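Local coordinates for protein glycosyl hydrolase BlGH5_18 (Bifidobacterium longum subsp. infantis, PDB 7LQX) that probably hydrolyses beta-mannosidic bonds in the core of N-glycans, as a glycoside hydrolase of family GH5 in a gut bacterium, at residues A254-E259 with R392-H397; D364-I369 with T404-A409. One frame throughout, in Å; residues are numbered along the deposited sequence.

Contact 1 of 2, residues A254-E259 with R392-H397; sequences ALYLAE and RWMRLH
Tyr256 and Trp393 make the aromatic core of this helix-helix contact, an offset edge-to-face pair with ring planes at 61°. The tyrosine brings one ring edge over the indole, and Tyr256 CD1 comes within 3.5 Å of Trp393 CD2. The same residue adds a CH-pi contact, with Tyr256 CB over the six-membered ring. Trp393 CG lies anti to its own backbone N (chi1 -174°), which sends the indole across to helix 248-264, while CB of His397, one turn further along, backs its opposite face.

Apolar packing completes the contact. Leu255 meets the indole in plane at its edge, with Leu255 CD2 3.7 Å from Trp393 CH2, and CD2 of the leucine also reaches His397 CE1 at 4.0 Å. The chain of Met394, a selenomethionine, is bent at chi2 and brings Met394 CE to 3.8 Å from Tyr256 CB. With the indole of Trp393 cut back to an alanine, a gap is likely to open between the helices, leaving the Tyr256 edge and the Leu255 methyl without the indole they pack on.

Polar ends are served from outside: Tyr256 OH bonds to the carbonyl of Cys383, His397 NE2 to Lys299. The axes of the two short segments approach to 11.2 Å, at 115° between their N-to-C directions, and bulky side chains fill the space. Here an outer helix of the (beta/alpha)8 barrel of GH5 enzymes packs against the crossover helix of a small C-terminal beta-alpha-beta unit.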
ATOM      1  N   ALA A 254     -26.767  17.566  -9.091  1.00  6.24           N
ATOM      2  CA  ALA A 254     -26.134  16.928 -10.243  1.00  5.86           C
ATOM      3  C   ALA A 254     -26.362  17.745 -11.508  1.00  6.93           C
ATOM      4  O   ALA A 254     -25.438  17.945 -12.302  1.00  6.73           O
ATOM      5  CB  ALA A 254     -26.649  15.498 -10.423  1.00  6.77           C
ATOM      6  N   LEU A 255     -27.594  18.228 -11.706  1.00  5.85           N
ATOM      7  CA  LEU A 255     -27.871  19.129 -12.817  1.00  5.08           C
ATOM      8  C   LEU A 255     -26.980  20.358 -12.759  1.00  6.64           C
ATOM      9  O   LEU A 255     -26.452  20.811 -13.785  1.00  7.05           O
ATOM     10  CB  LEU A 255     -29.339  19.555 -12.768  1.00  7.24           C
ATOM     11  CG  LEU A 255     -29.748  20.640 -13.766  1.00  7.20           C
ATOM     12  CD1 LEU A 255     -29.494  20.204 -15.199  1.00  8.10           C
ATOM     13  CD2 LEU A 255     -31.213  21.022 -13.580  1.00  7.99           C
ATOM     14  N   TYR A 256     -26.822  20.928 -11.563  1.00  6.64           N
ATOM     15  CA  TYR A 256     -26.000  22.120 -11.417  1.00  5.43           C
ATOM     16  C   TYR A 256     -24.574  21.870 -11.879  1.00  6.88           C
ATOM     17  O   TYR A 256     -24.013  22.667 -12.634  1.00  7.02           O
ATOM     18  CB  TYR A 256     -26.009  22.591  -9.964  1.00  6.47           C
ATOM     19  CG  TYR A 256     -25.005  23.695  -9.711  1.00  6.40           C
ATOM     20  CD1 TYR A 256     -25.192  24.963 -10.246  1.00  6.77           C
ATOM     21  CD2 TYR A 256     -23.863  23.459  -8.972  1.00  7.72           C
ATOM     22  CE1 TYR A 256     -24.285  25.965 -10.030  1.00  7.61           C
ATOM     23  CE2 TYR A 256     -22.942  24.464  -8.743  1.00  8.03           C
ATOM     24  CZ  TYR A 256     -23.161  25.719  -9.285  1.00  7.72           C
ATOM     25  OH  TYR A 256     -22.260  26.736  -9.069  1.00  8.60           O
ATOM     26  N   LEU A 257     -23.956  20.778 -11.427  1.00  6.89           N
ATOM     27  CA  LEU A 257     -22.589  20.507 -11.850  1.00  6.05           C
ATOM     28  C   LEU A 257     -22.513  20.302 -13.356  1.00  6.90           C
ATOM     29  O   LEU A 257     -21.544  20.720 -14.002  1.00  6.47           O
ATOM     30  CB  LEU A 257     -22.026  19.294 -11.115  1.00  8.51           C
ATOM     31  CG  LEU A 257     -21.497  19.591  -9.715  1.00  9.18           C
ATOM     32  CD1 LEU A 257     -20.826  18.362  -9.102  1.00 11.18           C
ATOM     33  CD2 LEU A 257     -20.530  20.779  -9.706  1.00 11.34           C
ATOM     34  N   ALA A 258     -23.510  19.644 -13.937  1.00  6.15           N
ATOM     35  CA  ALA A 258     -23.508  19.465 -15.383  1.00  6.04           C
ATOM     36  C   ALA A 258     -23.531  20.813 -16.099  1.00  7.19           C
ATOM     37  O   ALA A 258     -22.744  21.053 -17.023  1.00  6.58           O
ATOM     38  CB  ALA A 258     -24.693  18.600 -15.809  1.00  6.84           C
ATOM     39  N   GLU A 259     -24.416  21.715 -15.671  1.00  6.59           N
ATOM     40  CA  GLU A 259     -24.495  23.032 -16.299  1.00  6.37           C
ATOM     41  C   GLU A 259     -23.245  23.857 -16.025  1.00  5.81           C
ATOM     42  O   GLU A 259     -22.767  24.579 -16.906  1.00  7.43           O
ATOM     43  CB  GLU A 259     -25.738  23.777 -15.814  1.00  6.99           C
ATOM     44  CG  GLU A 259     -27.054  23.153 -16.267  1.00  7.96           C
ATOM     45  CD  GLU A 259     -27.158  23.001 -17.777  1.00  7.53           C
ATOM     46  OE1 GLU A 259     -26.511  23.774 -18.516  1.00  8.20           O
ATOM     47  OE2 GLU A 259     -27.892  22.107 -18.228  1.00  9.14           O
ATOM     48  N   ARG A 392     -27.431  31.855  -7.000  1.00 10.04           N
ATOM     49  CA  ARG A 392     -28.139  32.490  -8.106  1.00  9.58           C
ATOM     50  C   ARG A 392     -28.684  31.448  -9.076  1.00  8.74           C
ATOM     51  O   ARG A 392     -29.835  31.535  -9.525  1.00  9.52           O
ATOM     52  CB  ARG A 392     -27.225  33.475  -8.827  1.00 10.73           C
ATOM     53  CG  ARG A 392     -26.906  34.713  -8.020  1.00 10.65           C
ATOM     54  CD  ARG A 392     -25.993  35.640  -8.799  1.00 11.72           C
ATOM     55  NE  ARG A 392     -25.647  36.846  -8.055  1.00 13.61           N
ATOM     56  CZ  ARG A 392     -26.419  37.925  -7.983  1.00 14.08           C
ATOM     57  NH1 ARG A 392     -27.585  37.950  -8.613  1.00 12.79           N
ATOM     58  NH2 ARG A 392     -26.018  38.992  -7.300  1.00 15.62           N
ATOM     59  N   TRP A 393     -27.858  30.460  -9.433  1.00  7.47           N
ATOM     60  CA  TRP A 393     -28.333  29.395 -10.306  1.00  7.88           C
ATOM     61  C   TRP A 393     -29.518  28.676  -9.668  1.00  7.98           C
ATOM     62  O   TRP A 393     -30.536  28.423 -10.319  1.00  9.15           O
ATOM     63  CB  TRP A 393     -27.198  28.423 -10.645  1.00  7.97           C
ATOM     64  CG  TRP A 393     -27.614  27.407 -11.664  1.00  7.28           C
ATOM     65  CD1 TRP A 393     -27.449  27.485 -13.024  1.00  9.13           C
ATOM     66  CD2 TRP A 393     -28.303  26.170 -11.415  1.00  7.15           C
ATOM     67  NE1 TRP A 393     -27.975  26.370 -13.626  1.00  7.97           N
ATOM     68  CE2 TRP A 393     -28.514  25.552 -12.666  1.00  7.33           C
ATOM     69  CE3 TRP A 393     -28.770  25.533 -10.256  1.00  8.99           C
ATOM     70  CZ2 TRP A 393     -29.164  24.328 -12.791  1.00  7.69           C
ATOM     71  CZ3 TRP A 393     -29.406  24.319 -10.381  1.00  8.32           C
ATOM     72  CH2 TRP A 393     -29.598  23.726 -11.638  1.00  8.90           C
HETATM   73  N   MSE A 394     -29.408  28.349  -8.379  1.00  8.80           N
HETATM   74  CA  MSE A 394     -30.478  27.637  -7.684  1.00  8.14           C
HETATM   75  C   MSE A 394     -31.787  28.423  -7.702  1.00  9.76           C
HETATM   76  O   MSE A 394     -32.869  27.837  -7.825  1.00 10.55           O
HETATM   77  CB  MSE A 394     -30.066  27.293  -6.243  1.00  9.66           C
HETATM   78  CG  MSE A 394     -28.989  26.230  -6.156  1.00  9.34           C
HETATM   79 SE   MSE A 394     -29.677  24.532  -6.781  0.67 12.08          SE
HETATM   80  CE  MSE A 394     -27.981  23.622  -6.943  1.00 12.60           C
ATOM     81  N   ARG A 395     -31.698  29.749  -7.581  1.00  9.93           N
ATOM     82  CA  ARG A 395     -32.906  30.569  -7.589  1.00 10.84           C
ATOM     83  C   ARG A 395     -33.572  30.541  -8.960  1.00 11.65           C
ATOM     84  O   ARG A 395     -34.788  30.342  -9.068  1.00 11.46           O
ATOM     85  CB  ARG A 395     -32.563  32.004  -7.200  1.00 12.69           C
ATOM     86  CG  ARG A 395     -33.779  32.823  -6.818  1.00 14.74           C
ATOM     87  CD  ARG A 395     -33.509  34.308  -6.915  1.00 15.72           C
ATOM     88  NE  ARG A 395     -33.556  34.751  -8.308  1.00 16.90           N
ATOM     89  CZ  ARG A 395     -32.497  35.115  -9.033  1.00 16.57           C
ATOM     90  NH1 ARG A 395     -31.273  35.108  -8.513  1.00 15.64           N
ATOM     91  NH2 ARG A 395     -32.666  35.488 -10.291  1.00 15.93           N
ATOM     92  N   LEU A 396     -32.783  30.741 -10.021  1.00 10.81           N
ATOM     93  CA  LEU A 396     -33.311  30.668 -11.376  1.00 10.02           C
ATOM     94  C   LEU A 396     -33.880  29.287 -11.678  1.00 10.95           C
ATOM     95  O   LEU A 396     -34.910  29.170 -12.355  1.00 11.10           O
ATOM     96  CB  LEU A 396     -32.211  31.032 -12.369  1.00 11.75           C
ATOM     97  CG  LEU A 396     -31.881  32.524 -12.409  1.00 12.21           C
ATOM     98  CD1 LEU A 396     -30.543  32.735 -13.115  1.00 11.88           C
ATOM     99  CD2 LEU A 396     -32.988  33.320 -13.086  1.00 15.20           C
ATOM    100  N   HIS A 397     -33.225  28.234 -11.187  1.00 10.08           N
ATOM    101  CA  HIS A 397     -33.751  26.879 -11.332  1.00 11.20           C
ATOM    102  C   HIS A 397     -35.124  26.752 -10.685  1.00 11.13           C
ATOM    103  O   HIS A 397     -36.069  26.254 -11.308  1.00 12.20           O
ATOM    104  CB  HIS A 397     -32.745  25.901 -10.715  1.00 11.01           C
ATOM    105  CG  HIS A 397     -33.279  24.521 -10.505  1.00 13.77           C
ATOM    106  ND1 HIS A 397     -33.533  23.654 -11.545  1.00 14.19           N
ATOM    107  CD2 HIS A 397     -33.583  23.846  -9.372  1.00 12.31           C
ATOM    108  CE1 HIS A 397     -33.991  22.513 -11.062  1.00 13.03           C
ATOM    109  NE2 HIS A 397     -34.031  22.604  -9.745  1.00 14.29           N
TER

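Contact 2 of 2, residues D364-I369 with T404-A409; sequences DAAVVI and TLVTSA
Residues 365-369 and 404-407 run side by side as parallel strands, their short axes twisted by 39°, with Ala366 beside Thr404 and Ile369 beside Thr407. They are the two strands of a beta-alpha-beta crossover whose helix is 388-399, and strand 424-426 extends the sheet beyond 365-369. The backbone bonding alternates as parallel strands require: Val367 gives its N-H to Thr404 O and receives that of Val406 on its own O, and Ile369 N then binds Val406 O at 2.8 Å. CA-H groups lean on the same carbonyls, as where Ala366 CA approaches Thr404 O at 3.2 Å.

On one face Val367, Leu405 and Ile369 form an apolar patch beneath helices 388-399 and 248-264. Leu405 CD2 lies between the other two, 4.0 Å from Val367 CB and 3.8 Å from Ile369 CD1. With CG1 beside the backbone N and the chain extended at chi2 (169°), Ile369 CD1 is carried to Leu405. The other face is built of smaller groups: Ala366 CB rests 3.8 Å from Val406 CG1, and Val368 CG2 meets Val406 CG2 at 4.0 Å. Leu425 of the third strand touches all three of these residues.

Val368 CG1 also packs on Ser408 CA. The last bond across the pair is bent: Ser408 N reaches Ile369 O at 2.9 Å from above the carbonyl plane, 45° out of it.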
ATOM      1  N   ASP A 364     -32.850  29.260 -21.195  1.00 12.19           N
ATOM      2  CA  ASP A 364     -33.272  30.636 -21.400  1.00 12.21           C
ATOM      3  C   ASP A 364     -32.396  31.648 -20.681  1.00 11.17           C
ATOM      4  O   ASP A 364     -32.294  32.796 -21.137  1.00 12.86           O
ATOM      5  CB  ASP A 364     -34.702  30.807 -20.880  1.00 18.01           C
ATOM      6  CG  ASP A 364     -35.706  29.983 -21.650  1.00 35.41           C
ATOM      7  OD1 ASP A 364     -35.761  30.122 -22.890  1.00 35.61           O
ATOM      8  OD2 ASP A 364     -36.441  29.198 -21.012  1.00 43.23           O
ATOM      9  N   ALA A 365     -31.807  31.270 -19.554  1.00 10.24           N
ATOM     10  CA  ALA A 365     -31.087  32.197 -18.703  1.00 10.10           C
ATOM     11  C   ALA A 365     -29.725  31.618 -18.373  1.00  8.75           C
ATOM     12  O   ALA A 365     -29.515  30.404 -18.422  1.00  9.18           O
ATOM     13  CB  ALA A 365     -31.849  32.456 -17.400  1.00 13.03           C
ATOM     14  N   ALA A 366     -28.793  32.500 -18.028  1.00  8.65           N
ATOM     15  CA  ALA A 366     -27.494  32.044 -17.564  1.00  8.30           C
ATOM     16  C   ALA A 366     -26.938  32.984 -16.507  1.00  8.75           C
ATOM     17  O   ALA A 366     -27.109  34.206 -16.593  1.00 10.01           O
ATOM     18  CB  ALA A 366     -26.477  31.904 -18.704  1.00  9.68           C
ATOM     19  N   VAL A 367     -26.288  32.392 -15.508  1.00  8.44           N
ATOM     20  CA  VAL A 367     -25.467  33.121 -14.550  1.00  8.00           C
ATOM     21  C   VAL A 367     -24.061  33.237 -15.127  1.00  8.62           C
ATOM     22  O   VAL A 367     -23.519  32.259 -15.664  1.00  9.36           O
ATOM     23  CB  VAL A 367     -25.459  32.424 -13.181  1.00 10.19           C
ATOM     24  CG1 VAL A 367     -24.654  33.245 -12.187  1.00 12.14           C
ATOM     25  CG2 VAL A 367     -26.886  32.214 -12.665  1.00 11.17           C
ATOM     26  N   VAL A 368     -23.486  34.434 -15.028  1.00  8.54           N
ATOM     27  CA  VAL A 368     -22.190  34.745 -15.621  1.00  8.69           C
ATOM     28  C   VAL A 368     -21.083  34.571 -14.589  1.00  9.12           C
ATOM     29  O   VAL A 368     -21.132  35.152 -13.500  1.00  9.56           O
ATOM     30  CB  VAL A 368     -22.186  36.180 -16.182  1.00  9.35           C
ATOM     31  CG1 VAL A 368     -20.832  36.498 -16.766  1.00 10.20           C
ATOM     32  CG2 VAL A 368     -23.276  36.352 -17.225  1.00  9.68           C
ATOM     33  N   ILE A 369     -20.058  33.814 -14.965  1.00  8.55           N
ATOM     34  CA  ILE A 369     -18.885  33.557 -14.137  1.00  8.80           C
ATOM     35  C   ILE A 369     -17.706  34.308 -14.742  1.00  7.77           C
ATOM     36  O   ILE A 369     -17.275  33.998 -15.859  1.00  9.18           O
ATOM     37  CB  ILE A 369     -18.580  32.051 -14.079  1.00  8.24           C
ATOM     38  CG1 ILE A 369     -19.748  31.269 -13.484  1.00  8.20           C
ATOM     39  CG2 ILE A 369     -17.327  31.784 -13.265  1.00 10.12           C
ATOM     40  CD1 ILE A 369     -19.625  29.755 -13.630  1.00  9.16           C
ATOM     41  N   THR A 404     -28.499  27.947 -17.335  1.00  7.11           N
ATOM     42  CA  THR A 404     -27.167  27.379 -17.449  1.00  7.43           C
ATOM     43  C   THR A 404     -26.181  28.363 -16.821  1.00  6.64           C
ATOM     44  O   THR A 404     -26.567  29.330 -16.166  1.00  8.34           O
ATOM     45  CB  THR A 404     -26.864  27.004 -18.899  1.00  8.50           C
ATOM     46  OG1 THR A 404     -25.634  26.272 -18.959  1.00  8.55           O
ATOM     47  CG2 THR A 404     -26.770  28.234 -19.807  1.00  8.43           C
ATOM     48  N   LEU A 405     -24.899  28.085 -17.003  1.00  6.66           N
ATOM     49  CA  LEU A 405     -23.830  28.976 -16.576  1.00  8.07           C
ATOM     50  C   LEU A 405     -22.962  29.282 -17.781  1.00  7.15           C
ATOM     51  O   LEU A 405     -22.699  28.399 -18.596  1.00  8.13           O
ATOM     52  CB  LEU A 405     -22.989  28.354 -15.463  1.00  8.85           C
ATOM     53  CG  LEU A 405     -23.872  28.228 -14.209  1.00 13.16           C
ATOM     54  CD1 LEU A 405     -24.156  26.772 -13.865  1.00 10.93           C
ATOM     55  CD2 LEU A 405     -23.340  29.008 -13.016  1.00 18.24           C
ATOM     56  N   VAL A 406     -22.514  30.528 -17.881  1.00  7.13           N
ATOM     57  CA  VAL A 406     -21.611  30.927 -18.950  1.00  6.66           C
ATOM     58  C   VAL A 406     -20.472  31.733 -18.345  1.00  7.64           C
ATOM     59  O   VAL A 406     -20.596  32.324 -17.270  1.00  8.65           O
ATOM     60  CB  VAL A 406     -22.309  31.742 -20.059  1.00  7.78           C
ATOM     61  CG1 VAL A 406     -23.430  30.940 -20.694  1.00  8.12           C
ATOM     62  CG2 VAL A 406     -22.821  33.064 -19.517  1.00  9.18           C
ATOM     63  N   THR A 407     -19.340  31.745 -19.046  1.00  7.82           N
ATOM     64  CA  THR A 407     -18.261  32.616 -18.627  1.00  8.23           C
ATOM     65  C   THR A 407     -18.507  34.044 -19.114  1.00  8.61           C
ATOM     66  O   THR A 407     -19.329  34.309 -20.000  1.00  8.46           O
ATOM     67  CB  THR A 407     -16.920  32.152 -19.191  1.00 10.04           C
ATOM     68  OG1 THR A 407     -16.912  32.373 -20.606  1.00 11.13           O
ATOM     69  CG2 THR A 407     -16.668  30.685 -18.869  1.00 11.58           C
ATOM     70  N   SER A 408     -17.730  34.965 -18.538  1.00  8.74           N
ATOM     71  CA  SER A 408     -17.772  36.360 -18.969  1.00  9.57           C
ATOM     72  C   SER A 408     -17.439  36.520 -20.450  1.00 10.44           C
ATOM     73  O   SER A 408     -17.980  37.414 -21.103  1.00 10.71           O
ATOM     74  CB  SER A 408     -16.841  37.192 -18.083  1.00 12.01           C
ATOM     75  OG  SER A 408     -15.592  36.547 -17.891  1.00 12.04           O
ATOM     76  N   ALA A 409     -16.570  35.673 -21.003  1.00  9.67           N
ATOM     77  CA  ALA A 409     -16.292  35.724 -22.435  1.00 11.90           C
ATOM     78  C   ALA A 409     -17.506  35.296 -23.255  1.00  8.96           C
ATOM     79  O   ALA A 409     -17.890  35.971 -24.214  1.00 10.56           O
ATOM     80  CB  ALA A 409     -15.076  34.855 -22.755  1.00 14.47           C
TER

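From the N terminus, the chain builds most of the barrel before reaching 254-259 on helix 248-264, then adds strands 272-277 and 306-312 and leaves for the C-terminal unit. Contact 1 closes the long loop from 254-259 to 392-397, of 132 intervening residues. Contact 2 opens within it, at 364-369, and closes only after it, at 404-409, so the two loops cross. Helix 388-399, which supplies half of contact 1, is the connection between the strands of contact 2. The sites also touch directly: Glu259 OE1 and Thr404 OG1 probably share a hydrogen bond at 2.7 Å, and Trp393 CD1 packs on Leu405 CD1. Together they tie barrel helix 248-264 to both the crossover helix and the edge strand 403-407.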